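Local coordinates for protein single-stranded-DNA-specific exonuclease RecJ (PDB 2ZXR) that degrades single-stranded DNA in the 5' to 3' direction as an exonuclease that depends on divalent metal ions, at residues F360-G365 with M402-F407; D386-Y391 with P408-R413; P468-R473 with A481-G486; G477-F482 with L490-G495. All blocks are in the same frame, centred on the assembly; numbering follows the deposited sequence.

Contact 1. Residues F360-G365 with M402-F407; sequences FLVAQG and MDEALF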
loop_
_atom_site.group_PDB
_atom_site.type_symbol
_atom_site.label_atom_id
_atom_site.label_comp_id
_atom_site.label_asym_id
_atom_site.label_seq_id
_atom_site.Cartn_x
_atom_site.Cartn_y
_atom_site.Cartn_z
ATOM N N PHE A 360 5.945 3.693 22.326
ATOM C CA PHE A 360 5.069 4.199 23.367
ATOM C C PHE A 360 5.644 5.557 23.774
ATOM O O PHE A 360 6.810 5.648 24.162
ATOM C CB PHE A 360 5.097 3.289 24.608
ATOM C CG PHE A 360 4.693 1.869 24.345
ATOM C CD1 PHE A 360 5.503 1.026 23.578
ATOM C CD2 PHE A 360 3.494 1.385 24.835
ATOM C CE1 PHE A 360 5.112 -0.290 23.298
ATOM C CE2 PHE A 360 3.093 0.086 24.561
ATOM C CZ PHE A 360 3.903 -0.754 23.789
ATOM N N LEU A 361 4.826 6.596 23.702
ATOM C CA LEU A 361 5.236 7.946 24.072
ATOM C C LEU A 361 4.242 8.483 25.083
ATOM O O LEU A 361 3.017 8.238 24.974
ATOM C CB LEU A 361 5.212 8.866 22.841
ATOM C CG LEU A 361 6.483 9.084 22.014
ATOM C CD1 LEU A 361 7.371 7.856 22.017
ATOM C CD2 LEU A 361 6.081 9.537 20.605
ATOM N N VAL A 362 4.764 9.214 26.062
ATOM C CA VAL A 362 3.945 9.817 27.110
ATOM C C VAL A 362 4.310 11.282 27.146
ATOM O O VAL A 362 5.488 11.623 27.104
ATOM C CB VAL A 362 4.272 9.222 28.490
ATOM C CG1 VAL A 362 3.470 9.953 29.577
ATOM C CG2 VAL A 362 3.961 7.742 28.507
ATOM N N ALA A 363 3.317 12.155 27.192
ATOM C CA ALA A 363 3.576 13.601 27.256
ATOM C C ALA A 363 2.424 14.193 28.001
ATOM O O ALA A 363 1.271 13.944 27.652
ATOM C CB ALA A 363 3.655 14.221 25.872
ATOM N N GLN A 364 2.726 14.958 29.043
ATOM C CA GLN A 364 1.678 15.585 29.836
ATOM C C GLN A 364 0.634 14.562 30.322
ATOM O O GLN A 364 -0.565 14.844 30.373
ATOM C CB GLN A 364 1.020 16.716 29.011
ATOM C CG GLN A 364 2.048 17.808 28.667
ATOM C CD GLN A 364 1.439 19.054 28.047
ATOM O OE1 GLN A 364 1.327 19.170 26.820
ATOM N NE2 GLN A 364 1.049 19.995 28.892
ATOM N N GLY A 365 1.097 13.371 30.672
ATOM C CA GLY A 365 0.196 12.359 31.184
ATOM C C GLY A 365 -0.684 11.662 30.169
ATOM O O GLY A 365 -1.524 10.828 30.529
ATOM N N MET A 402 -2.101 8.384 32.022
ATOM C CA MET A 402 -1.364 7.791 33.122
ATOM C C MET A 402 -0.552 8.835 33.883
ATOM O O MET A 402 -0.071 9.820 33.311
ATOM C CB MET A 402 -0.409 6.731 32.567
ATOM C CG MET A 402 0.640 6.220 33.538
ATOM S SD MET A 402 1.841 5.076 32.766
ATOM C CE MET A 402 3.101 6.217 32.224
ATOM N N ASP A 403 -0.393 8.615 35.184
ATOM C CA ASP A 403 0.380 9.530 35.997
ATOM C C ASP A 403 1.829 9.312 35.566
ATOM O O ASP A 403 2.334 8.191 35.625
ATOM C CB ASP A 403 0.192 9.188 37.477
ATOM C CG ASP A 403 0.809 10.221 38.385
ATOM O OD1 ASP A 403 2.030 10.432 38.296
ATOM O OD2 ASP A 403 0.073 10.824 39.183
ATOM N N GLU A 404 2.498 10.369 35.113
ATOM C CA GLU A 404 3.882 10.216 34.670
ATOM C C GLU A 404 4.832 9.652 35.729
ATOM O O GLU A 404 5.925 9.176 35.403
ATOM C CB GLU A 404 4.416 11.547 34.139
ATOM C CG GLU A 404 3.658 12.041 32.921
ATOM C CD GLU A 404 4.245 13.331 32.329
ATOM O OE1 GLU A 404 5.081 13.976 32.999
ATOM O OE2 GLU A 404 3.867 13.701 31.195
ATOM N N ALA A 405 4.428 9.680 36.994
ATOM C CA ALA A 405 5.298 9.167 38.065
ATOM C C ALA A 405 5.464 7.664 37.921
ATOM O O ALA A 405 6.448 7.097 38.369
ATOM C CB ALA A 405 4.709 9.505 39.460
ATOM N N LEU A 406 4.496 7.034 37.267
ATOM C CA LEU A 406 4.518 5.592 37.055
ATOM C C LEU A 406 5.237 5.185 35.756
ATOM O O LEU A 406 5.235 4.006 35.388
ATOM C CB LEU A 406 3.081 5.070 37.015
ATOM C CG LEU A 406 2.311 5.195 38.330
ATOM C CD1 LEU A 406 0.866 4.735 38.143
ATOM C CD2 LEU A 406 3.053 4.357 39.411
ATOM N N PHE A 407 5.848 6.150 35.070
ATOM C CA PHE A 407 6.530 5.855 33.810
ATOM C C PHE A 407 7.600 4.754 33.880
ATOM O O PHE A 407 7.592 3.825 33.065
ATOM C CB PHE A 407 7.147 7.139 33.227
ATOM C CG PHE A 407 7.807 6.941 31.887
ATOM C CD1 PHE A 407 7.037 6.812 30.724
ATOM C CD2 PHE A 407 9.199 6.862 31.788
ATOM C CE1 PHE A 407 7.654 6.606 29.463
ATOM C CE2 PHE A 407 9.831 6.654 30.540
ATOM C CZ PHE A 407 9.053 6.526 29.369
#
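Val-362 has CG1 anti to its own backbone N (chi1 176°), and Glu-404 has CG anti to its carbonyl carbon (chi1 -63°). These two torsions bring the valine methyl alongside the glutamate stem, with CG1 of Val-362 3.9 Å from CG of Glu-404. The valine and glutamate pass alongside, heading opposite ways. Beyond CG the glutamate runs straight out to the turn that follows the strand. Its OE2 accepts a hydrogen bond from the backbone N of Gly-365 at 2.8 Å, with the N-H arriving from above the carboxylate plane. The same OE2 of Glu-404 lies 2.7 Å from the backbone N of Gln-364. OE2 thus lies at the amide nitrogens of both turn residues, Gln-364 and Gly-365, which have positive phi. A second bond ties the end of this turn to the other segment: N of Met-402 donates to O of Gly-365 at 2.9 Å.

The other valine methyl serves the apolar side. CG2 of Val-362 lies at the edge of the Phe-407 ring, near its plane and 3.9 Å from CD1. CG2 of Val-362 is also 4.1 Å from CE of Met-402, whose chain bends at its last torsion. OD1 of Asp-403 accepts from N of Ala-405 in an Asx turn that leads into the 3-10 segment.

The contact lies in the DHHA1 domain. Strand 359-363 runs between strands 332-335 and 366-370, and helix 341-355 packs on Leu-361 and Ala-363. Leu-335 of strand 332-335 touches Val-362, Glu-404 and Phe-407, where the loop after strand 397-401 enters helix 407-419.

Contact 2. Residues D386-Y391 with P408-R413; sequences DLLLRY and PAFKAR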
loop_
_atom_site.group_PDB
_atom_site.type_symbol
_atom_site.label_atom_id
_atom_site.label_comp_id
_atom_site.label_asym_id
_atom_site.label_seq_id
_atom_site.Cartn_x
_atom_site.Cartn_y
_atom_site.Cartn_z
ATOM N N ASP A 386 -3.038 -2.027 35.216
ATOM C CA ASP A 386 -3.232 -1.566 36.589
ATOM C C ASP A 386 -2.609 -0.173 36.783
ATOM O O ASP A 386 -3.032 0.597 37.652
ATOM C CB ASP A 386 -2.583 -2.549 37.571
ATOM C CG ASP A 386 -1.089 -2.715 37.326
ATOM O OD1 ASP A 386 -0.694 -3.233 36.255
ATOM O OD2 ASP A 386 -0.290 -2.319 38.204
ATOM N N LEU A 387 -1.612 0.133 35.955
ATOM C CA LEU A 387 -0.862 1.393 36.016
ATOM C C LEU A 387 -1.507 2.573 35.304
ATOM O O LEU A 387 -1.063 3.703 35.443
ATOM C CB LEU A 387 0.515 1.172 35.389
ATOM C CG LEU A 387 1.784 0.785 36.137
ATOM C CD1 LEU A 387 1.488 0.057 37.426
ATOM C CD2 LEU A 387 2.645 -0.031 35.192
ATOM N N LEU A 388 -2.555 2.315 34.542
ATOM C CA LEU A 388 -3.184 3.361 33.742
ATOM C C LEU A 388 -4.501 3.909 34.250
ATOM O O LEU A 388 -5.266 3.204 34.903
ATOM C CB LEU A 388 -3.374 2.830 32.320
ATOM C CG LEU A 388 -2.146 2.121 31.750
ATOM C CD1 LEU A 388 -2.483 1.506 30.389
ATOM C CD2 LEU A 388 -0.996 3.113 31.640
ATOM N N LEU A 389 -4.763 5.169 33.934
ATOM C CA LEU A 389 -6.003 5.809 34.328
ATOM C C LEU A 389 -7.098 5.366 33.364
ATOM O O LEU A 389 -8.285 5.324 33.711
ATOM C CB LEU A 389 -5.842 7.333 34.287
ATOM C CG LEU A 389 -4.822 7.834 35.306
ATOM C CD1 LEU A 389 -4.596 9.334 35.142
ATOM C CD2 LEU A 389 -5.345 7.494 36.735
ATOM N N ARG A 390 -6.693 5.047 32.141
ATOM C CA ARG A 390 -7.623 4.589 31.119
ATOM C C ARG A 390 -6.813 4.338 29.864
ATOM O O ARG A 390 -5.712 4.888 29.705
ATOM C CB ARG A 390 -8.679 5.647 30.834
ATOM C CG ARG A 390 -8.091 7.020 30.642
ATOM C CD ARG A 390 -8.865 7.801 29.624
ATOM N NE ARG A 390 -8.009 8.230 28.515
ATOM C CZ ARG A 390 -7.739 9.503 28.226
ATOM N NH1 ARG A 390 -8.258 10.475 28.972
ATOM N NH2 ARG A 390 -6.966 9.809 27.182
ATOM N N TYR A 391 -7.347 3.500 28.984
ATOM C CA TYR A 391 -6.662 3.181 27.737
ATOM C C TYR A 391 -7.622 2.512 26.764
ATOM O O TYR A 391 -8.689 2.015 27.160
ATOM C CB TYR A 391 -5.486 2.246 27.999
ATOM C CG TYR A 391 -5.868 0.809 28.302
ATOM C CD1 TYR A 391 -6.456 0.456 29.521
ATOM C CD2 TYR A 391 -5.602 -0.208 27.384
ATOM C CE1 TYR A 391 -6.760 -0.875 29.818
ATOM C CE2 TYR A 391 -5.899 -1.548 27.664
ATOM C CZ TYR A 391 -6.475 -1.876 28.884
ATOM O OH TYR A 391 -6.749 -3.202 29.169
ATOM N N PRO A 408 8.554 4.846 34.831
ATOM C CA PRO A 408 9.545 3.756 34.843
ATOM C C PRO A 408 8.913 2.362 34.974
ATOM O O PRO A 408 9.354 1.411 34.322
ATOM C CB PRO A 408 10.444 4.102 36.029
ATOM C CG PRO A 408 10.416 5.657 36.033
ATOM C CD PRO A 408 8.916 5.921 35.777
ATOM N N ALA A 409 7.870 2.247 35.787
ATOM C CA ALA A 409 7.214 0.966 35.997
ATOM C C ALA A 409 6.500 0.528 34.721
ATOM O O ALA A 409 6.498 -0.657 34.352
ATOM C CB ALA A 409 6.214 1.077 37.149
ATOM N N PHE A 410 5.884 1.501 34.058
ATOM C CA PHE A 410 5.162 1.262 32.813
ATOM C C PHE A 410 6.148 0.763 31.768
ATOM O O PHE A 410 5.870 -0.193 31.045
ATOM C CB PHE A 410 4.525 2.562 32.323
ATOM C CG PHE A 410 3.884 2.450 30.962
ATOM C CD1 PHE A 410 2.674 1.774 30.794
ATOM C CD2 PHE A 410 4.501 3.014 29.847
ATOM C CE1 PHE A 410 2.091 1.664 29.524
ATOM C CE2 PHE A 410 3.930 2.911 28.580
ATOM C CZ PHE A 410 2.732 2.241 28.414
ATOM N N LYS A 411 7.302 1.414 31.700
ATOM C CA LYS A 411 8.330 1.043 30.740
ATOM C C LYS A 411 8.829 -0.395 30.878
ATOM O O LYS A 411 8.876 -1.127 29.889
ATOM C CB LYS A 411 9.521 2.003 30.847
ATOM C CG LYS A 411 10.714 1.696 29.945
ATOM C CD LYS A 411 11.728 2.825 30.074
ATOM C CE LYS A 411 12.761 2.838 28.967
ATOM N NZ LYS A 411 13.932 1.931 29.185
ATOM N N ALA A 412 9.201 -0.806 32.094
ATOM C CA ALA A 412 9.713 -2.166 32.284
ATOM C C ALA A 412 8.663 -3.175 31.869
ATOM O O ALA A 412 8.961 -4.189 31.230
ATOM C CB ALA A 412 10.116 -2.394 33.748
ATOM N N ARG A 413 7.429 -2.885 32.248
ATOM C CA ARG A 413 6.306 -3.736 31.934
ATOM C C ARG A 413 6.114 -3.919 30.419
ATOM O O ARG A 413 6.063 -5.057 29.916
ATOM C CB ARG A 413 5.042 -3.129 32.527
ATOM C CG ARG A 413 3.869 -4.057 32.520
ATOM C CD ARG A 413 4.060 -5.082 33.624
ATOM N NE ARG A 413 3.884 -4.461 34.928
ATOM C CZ ARG A 413 2.699 -4.220 35.480
ATOM N NH1 ARG A 413 1.584 -4.558 34.850
ATOM N NH2 ARG A 413 2.629 -3.620 36.662
#
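Leu-387 and Phe-410 come closest in the backbone, with CA atoms 6.8 Å apart, where the end of a 3-10 segment faces the first turns of helix 407-419. No backbone hydrogen bond joins the two segments, and side chains carry the contact. Leu-387 points at the helix and lays CD2 against its backbone, 3.7 Å from CA of Phe-410. CD2 of Leu-387 also touches CB of Ala-409 at 4.2 Å. It covers one face of the Arg-413 guanidinium as well, offset toward the rim. Leu-388 reaches the phenyl ring instead: its CD2 lies 4.0 Å from CD1 of Phe-410, approaching obliquely.

The polar part is a salt bridge between Asp-386 and Arg-413. The arginine chain bends at chi2 (75°) and chi3 (71°), which folds its head back toward the aspartate. Carboxylate and guanidinium are nearly coplanar, with planes 3° apart. NH1 of Arg-413 donates to the syn lone pair of OD1 of Asp-386 at 3.0 Å. NH2 of Arg-413 adds a weak bond to the same OD1 of Asp-386 at 3.4 Å. NH1 has a second acceptor in the carbonyl of Ser-383, while Phe-400 meets the Phe-410 ring from strand 397-401.

This is a surface contact of the DHHA1 domain, remote from the metal site. Its chemistry implies a flat arginine head held at its edge by charge and covered on one face by a leucine methyl. The second acceptor should further restrict its rotation.

Contact 3. Residues P468-R473 with A481-G486; sequences PEEARR and AFRLKG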
loop_
_atom_site.group_PDB
_atom_site.type_symbol
_atom_site.label_atom_id
_atom_site.label_comp_id
_atom_site.label_asym_id
_atom_site.label_seq_id
_atom_site.Cartn_x
_atom_site.Cartn_y
_atom_site.Cartn_z
ATOM N N PRO A 468 25.500 -1.590 -11.147
ATOM C CA PRO A 468 25.129 -0.207 -11.443
ATOM C C PRO A 468 26.154 0.442 -12.350
ATOM O O PRO A 468 27.329 0.079 -12.310
ATOM C CB PRO A 468 25.087 0.436 -10.062
ATOM C CG PRO A 468 26.124 -0.348 -9.301
ATOM C CD PRO A 468 25.854 -1.761 -9.727
ATOM N N GLU A 469 25.716 1.398 -13.161
ATOM C CA GLU A 469 26.619 2.093 -14.072
ATOM C C GLU A 469 26.224 3.543 -14.219
ATOM O O GLU A 469 25.075 3.913 -13.974
ATOM C CB GLU A 469 26.603 1.432 -15.444
ATOM C CG GLU A 469 25.227 1.315 -16.022
ATOM C CD GLU A 469 24.979 -0.057 -16.594
ATOM O OE1 GLU A 469 23.795 -0.432 -16.792
ATOM O OE2 GLU A 469 25.976 -0.763 -16.848
ATOM N N GLU A 470 27.190 4.362 -14.625
ATOM C CA GLU A 470 26.972 5.788 -14.822
ATOM C C GLU A 470 26.446 6.444 -13.557
ATOM O O GLU A 470 25.632 7.368 -13.617
ATOM C CB GLU A 470 25.992 6.021 -15.972
ATOM C CG GLU A 470 26.405 5.343 -17.264
ATOM C CD GLU A 470 25.619 5.834 -18.460
ATOM O OE1 GLU A 470 25.912 5.374 -19.585
ATOM O OE2 GLU A 470 24.714 6.679 -18.280
ATOM N N ALA A 471 26.919 5.966 -12.409
ATOM C CA ALA A 471 26.490 6.517 -11.132
ATOM C C ALA A 471 26.819 7.999 -11.081
ATOM O O ALA A 471 27.794 8.438 -11.685
ATOM C CB ALA A 471 27.181 5.792 -10.001
ATOM N N ARG A 472 26.005 8.769 -10.367
ATOM C CA ARG A 472 26.234 10.203 -10.247
ATOM C C ARG A 472 25.465 10.797 -9.078
ATOM O O ARG A 472 24.238 10.782 -9.061
ATOM C CB ARG A 472 25.833 10.908 -11.547
ATOM C CG ARG A 472 24.378 10.727 -11.926
ATOM C CD ARG A 472 24.168 10.917 -13.426
ATOM N NE ARG A 472 22.809 10.571 -13.843
ATOM C CZ ARG A 472 22.458 10.280 -15.093
ATOM N NH1 ARG A 472 21.198 9.979 -15.371
ATOM N NH2 ARG A 472 23.366 10.281 -16.064
ATOM N N ARG A 473 26.194 11.320 -8.099
ATOM C CA ARG A 473 25.569 11.922 -6.927
ATOM C C ARG A 473 24.724 13.140 -7.317
ATOM O O ARG A 473 24.827 13.652 -8.433
ATOM C CB ARG A 473 26.643 12.347 -5.917
ATOM C CG ARG A 473 26.090 12.920 -4.607
ATOM C CD ARG A 473 27.123 13.771 -3.868
ATOM N NE ARG A 473 27.832 13.069 -2.797
ATOM C CZ ARG A 473 28.518 11.940 -2.955
ATOM N NH1 ARG A 473 28.596 11.359 -4.145
ATOM N NH2 ARG A 473 29.148 11.398 -1.922
ATOM N N ALA A 481 21.911 8.703 -8.668
ATOM C CA ALA A 481 21.285 8.086 -9.821
ATOM C C ALA A 481 22.274 7.185 -10.539
ATOM O O ALA A 481 23.465 7.484 -10.608
ATOM C CB ALA A 481 20.781 9.158 -10.762
ATOM N N PHE A 482 21.780 6.075 -11.070
ATOM C CA PHE A 482 22.625 5.130 -11.793
ATOM C C PHE A 482 21.770 4.305 -12.743
ATOM O O PHE A 482 20.552 4.503 -12.817
ATOM C CB PHE A 482 23.372 4.222 -10.810
ATOM C CG PHE A 482 22.479 3.394 -9.950
ATOM C CD1 PHE A 482 22.110 2.110 -10.338
ATOM C CD2 PHE A 482 21.974 3.908 -8.757
ATOM C CE1 PHE A 482 21.249 1.349 -9.552
ATOM C CE2 PHE A 482 21.114 3.159 -7.965
ATOM C CZ PHE A 482 20.750 1.876 -8.364
ATOM N N ARG A 483 22.398 3.386 -13.470
ATOM C CA ARG A 483 21.665 2.568 -14.422
ATOM C C ARG A 483 21.808 1.077 -14.253
ATOM O O ARG A 483 22.877 0.577 -13.907
ATOM C CB ARG A 483 22.073 2.924 -15.854
ATOM C CG ARG A 483 21.469 4.205 -16.359
ATOM C CD ARG A 483 21.325 4.160 -17.868
ATOM N NE ARG A 483 20.352 5.144 -18.335
ATOM C CZ ARG A 483 20.458 6.454 -18.131
ATOM N NH1 ARG A 483 21.505 6.944 -17.467
ATOM N NH2 ARG A 483 19.514 7.274 -18.580
ATOM N N LEU A 484 20.716 0.365 -14.509
ATOM C CA LEU A 484 20.717 -1.088 -14.441
ATOM C C LEU A 484 20.077 -1.576 -15.730
ATOM O O LEU A 484 18.877 -1.350 -15.960
ATOM C CB LEU A 484 19.914 -1.605 -13.243
ATOM C CG LEU A 484 20.482 -1.431 -11.835
ATOM C CD1 LEU A 484 19.574 -2.161 -10.858
ATOM C CD2 LEU A 484 21.895 -1.990 -11.751
ATOM N N LYS A 485 20.883 -2.238 -16.566
ATOM C CA LYS A 485 20.428 -2.764 -17.848
ATOM C C LYS A 485 19.752 -1.653 -18.659
ATOM O O LYS A 485 18.663 -1.849 -19.202
ATOM C CB LYS A 485 19.431 -3.911 -17.638
ATOM C CG LYS A 485 19.815 -4.942 -16.575
ATOM C CD LYS A 485 21.095 -5.672 -16.927
ATOM C CE LYS A 485 21.439 -6.677 -15.838
ATOM N NZ LYS A 485 22.801 -7.271 -16.002
ATOM N N GLY A 486 20.380 -0.483 -18.716
ATOM C CA GLY A 486 19.811 0.623 -19.473
ATOM C C GLY A 486 18.639 1.375 -18.845
ATOM O O GLY A 486 18.099 2.300 -19.455
#
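Glu-469 and Arg-483 form a hydrogen-bonded antiparallel pair, as do Arg-472 and Ala-481. In the first pair N of Arg-483 donates to O of Glu-469 at 2.8 Å, and the return bond is weak. In the second, N of Arg-472 donates to O of Ala-481 at 2.9 Å, again with a weak return. The register shifts by one residue between the pairs, a beta bulge at the corner where Glu-470 has positive phi. This hairpin forms one margin of the sheet in the RecJ OB domain.

Apolar contacts lie on the Phe-482 side. With CG of Phe-482 between its backbone N and carbonyl carbon (chi1 61°), the ring meets Pro-468 obliquely, CD1 of Phe-482 3.4 Å from CB of Pro-468. CD2 of Leu-484 also reaches the proline, and Val-503 and Val-505 of strand 503-514 continue this packing.

Charged groups occupy the other side. OE2 of Glu-470 makes a salt bridge with NH1 of Arg-483 at 3.3 Å. NH1 of Arg-472 is 3.7 Å from NH1 of Arg-483. CB of Ala-481 lies alongside the Arg-472 chain, 3.9 Å from its NE.

Arg-472, Arg-483 and nearby Arg-488 probably make this face positive. Bridging Glu-470 and the more distant Glu-469 carboxylate would offset it in part.

Contact 4. Residues G477-F482 with L490-G495; sequences GRHLAF and LAWKQG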
loop_
_atom_site.group_PDB
_atom_site.type_symbol
_atom_site.label_atom_id
_atom_site.label_comp_id
_atom_site.label_asym_id
_atom_site.label_seq_id
_atom_site.Cartn_x
_atom_site.Cartn_y
_atom_site.Cartn_z
ATOM N N GLY A 477 25.138 14.231 -0.512
ATOM C CA GLY A 477 24.804 13.049 0.257
ATOM C C GLY A 477 23.961 12.018 -0.461
ATOM O O GLY A 477 23.928 11.957 -1.693
ATOM N N ARG A 478 23.282 11.211 0.350
ATOM C CA ARG A 478 22.403 10.127 -0.088
ATOM C C ARG A 478 21.907 10.101 -1.530
ATOM O O ARG A 478 22.114 9.126 -2.247
ATOM C CB ARG A 478 21.177 10.066 0.824
ATOM C CG ARG A 478 21.461 9.588 2.213
ATOM C CD ARG A 478 22.267 10.589 2.987
ATOM N NE ARG A 478 22.661 10.008 4.257
ATOM C CZ ARG A 478 23.546 9.027 4.376
ATOM N NH1 ARG A 478 24.136 8.529 3.293
ATOM N NH2 ARG A 478 23.818 8.530 5.576
ATOM N N HIS A 479 21.233 11.168 -1.936
ATOM C CA HIS A 479 20.647 11.266 -3.265
ATOM C C HIS A 479 21.600 10.982 -4.415
ATOM O O HIS A 479 22.655 11.592 -4.502
ATOM C CB HIS A 479 20.029 12.649 -3.437
ATOM C CG HIS A 479 18.830 12.661 -4.325
ATOM N ND1 HIS A 479 18.196 13.823 -4.701
ATOM C CD2 HIS A 479 18.136 11.650 -4.897
ATOM C CE1 HIS A 479 17.162 13.528 -5.468
ATOM N NE2 HIS A 479 17.103 12.216 -5.602
ATOM N N LEU A 480 21.211 10.058 -5.296
ATOM C CA LEU A 480 22.024 9.688 -6.459
ATOM C C LEU A 480 21.214 9.042 -7.589
ATOM O O LEU A 480 19.992 8.843 -7.480
ATOM C CB LEU A 480 23.155 8.735 -6.045
ATOM C CG LEU A 480 22.848 7.286 -5.634
ATOM C CD1 LEU A 480 22.669 6.437 -6.869
ATOM C CD2 LEU A 480 23.997 6.714 -4.808
ATOM N N ALA A 481 21.911 8.703 -8.668
ATOM C CA ALA A 481 21.285 8.086 -9.821
ATOM C C ALA A 481 22.274 7.185 -10.539
ATOM O O ALA A 481 23.465 7.484 -10.608
ATOM C CB ALA A 481 20.781 9.158 -10.762
ATOM N N PHE A 482 21.780 6.075 -11.070
ATOM C CA PHE A 482 22.625 5.130 -11.793
ATOM C C PHE A 482 21.770 4.305 -12.743
ATOM O O PHE A 482 20.552 4.503 -12.817
ATOM C CB PHE A 482 23.372 4.222 -10.810
ATOM C CG PHE A 482 22.479 3.394 -9.950
ATOM C CD1 PHE A 482 22.110 2.110 -10.338
ATOM C CD2 PHE A 482 21.974 3.908 -8.757
ATOM C CE1 PHE A 482 21.249 1.349 -9.552
ATOM C CE2 PHE A 482 21.114 3.159 -7.965
ATOM C CZ PHE A 482 20.750 1.876 -8.364
ATOM N N LEU A 490 16.669 6.352 -9.584
ATOM C CA LEU A 490 16.952 7.412 -8.623
ATOM C C LEU A 490 16.802 6.820 -7.245
ATOM O O LEU A 490 15.861 6.061 -6.988
ATOM C CB LEU A 490 15.954 8.550 -8.778
ATOM C CG LEU A 490 15.909 9.161 -10.171
ATOM C CD1 LEU A 490 14.606 9.945 -10.329
ATOM C CD2 LEU A 490 17.139 10.047 -10.381
ATOM N N ALA A 491 17.707 7.185 -6.346
ATOM C CA ALA A 491 17.675 6.619 -5.007
ATOM C C ALA A 491 18.355 7.446 -3.918
ATOM O O ALA A 491 19.181 8.311 -4.188
ATOM C CB ALA A 491 18.316 5.222 -5.052
ATOM N N TRP A 492 18.002 7.146 -2.681
ATOM C CA TRP A 492 18.602 7.784 -1.522
ATOM C C TRP A 492 19.414 6.685 -0.847
ATOM O O TRP A 492 18.872 5.850 -0.115
ATOM C CB TRP A 492 17.522 8.311 -0.581
ATOM C CG TRP A 492 16.810 9.460 -1.179
ATOM C CD1 TRP A 492 15.839 9.424 -2.144
ATOM C CD2 TRP A 492 17.097 10.842 -0.948
ATOM N NE1 TRP A 492 15.511 10.701 -2.531
ATOM C CE2 TRP A 492 16.269 11.590 -1.813
ATOM C CE3 TRP A 492 17.981 11.520 -0.091
ATOM C CZ2 TRP A 492 16.299 12.988 -1.849
ATOM C CZ3 TRP A 492 18.009 12.911 -0.125
ATOM C CH2 TRP A 492 17.173 13.629 -1.000
ATOM N N LYS A 493 20.717 6.679 -1.110
ATOM C CA LYS A 493 21.586 5.657 -0.558
ATOM C C LYS A 493 21.719 5.742 0.947
ATOM O O LYS A 493 22.217 6.727 1.484
ATOM C CB LYS A 493 22.972 5.728 -1.205
ATOM C CG LYS A 493 23.918 4.624 -0.747
ATOM C CD LYS A 493 23.368 3.252 -1.078
ATOM C CE LYS A 493 24.321 2.142 -0.669
ATOM N NZ LYS A 493 24.457 2.004 0.812
ATOM N N GLN A 494 21.273 4.694 1.625
ATOM C CA GLN A 494 21.363 4.635 3.078
ATOM C C GLN A 494 22.838 4.746 3.421
ATOM O O GLN A 494 23.634 3.918 2.996
ATOM C CB GLN A 494 20.829 3.298 3.603
ATOM C CG GLN A 494 19.388 3.008 3.229
ATOM C CD GLN A 494 18.402 3.910 3.951
ATOM O OE1 GLN A 494 18.542 5.142 3.940
ATOM N NE2 GLN A 494 17.394 3.301 4.586
ATOM N N GLY A 495 23.180 5.786 4.179
ATOM C CA GLY A 495 24.545 6.028 4.601
ATOM C C GLY A 495 25.558 5.031 4.108
ATOM O O GLY A 495 25.552 3.875 4.524
#
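His-479 and Trp-492 stack across an antiparallel beta hairpin of the RecJ OB domain, formed by strands 479-484 and 487-492. They are a non-hydrogen-bonded pair, and their side chains lie on the same face of the sheet. Trp-492 has CG anti to its carbonyl carbon (chi1 -69°), which lays the indole against the histidine. The histidine can be followed outward atom by atom. Its CB stands over the six-membered ring of Trp-492, 3.8 Å from the centroid and 9° off the ring normal, a CH-pi contact. CG comes next, over the CE2 and CZ2 side of the indole. ND1 of His-479 lies 3.5 Å from CZ2 of Trp-492, and CE1 stays close to that same carbon. CD2 faces CE2, while NE2 at the tip reaches the region of NE1 and CZ2. Overall the rings form an offset stack, with planes at 11° and centroids of the His-479 ring and the six-membered Trp-492 ring 4.1 Å apart. The carbonyl of Ala-491 lies at the edge of the imidazole, near its plane.

CB of Arg-478 approaches the indole obliquely, 3.6 Å from CE3 of Trp-492. Its guanidinium is placed too close to Gly-495 in the model, so that approach is doubtful.

Leu-480 and Ala-491 exchange two backbone hydrogen bonds, and N of Lys-493 donates to O of Arg-478. Leu-480 and Lys-493 lie alongside with the same heading, CD2 of Leu-480 3.9 Å from CB of Lys-493. Ala-491 also packs on Ala-524 and Leu-527 of strand 517-528. At the other end of the pairing, CD2 of Leu-490 touches CB of Ala-481 at 3.8 Å.

How the contacts relate
The four contacts form two pairs in different domains. Contacts 1 and 2 lie in the DHHA1 domain with centres 8 Å apart, and their segments alternate along the chain. Met-402 joins them: its SD packs on Leu-388 and Phe-410. Contact 1 is partly buried and relies on a carboxylate bonded to a turn; contact 2 is at the surface and relies on a salt bridge. Contacts 3 and 4 lie in the RecJ OB domain and share Ala-481 and Phe-482 of strand 479-484, which has a hairpin partner on either side. Both are partly buried. Contact 3 gathers charged groups; contact 4 has an aromatic stack. Contacts 1 and 3 have centres about 49 Å apart.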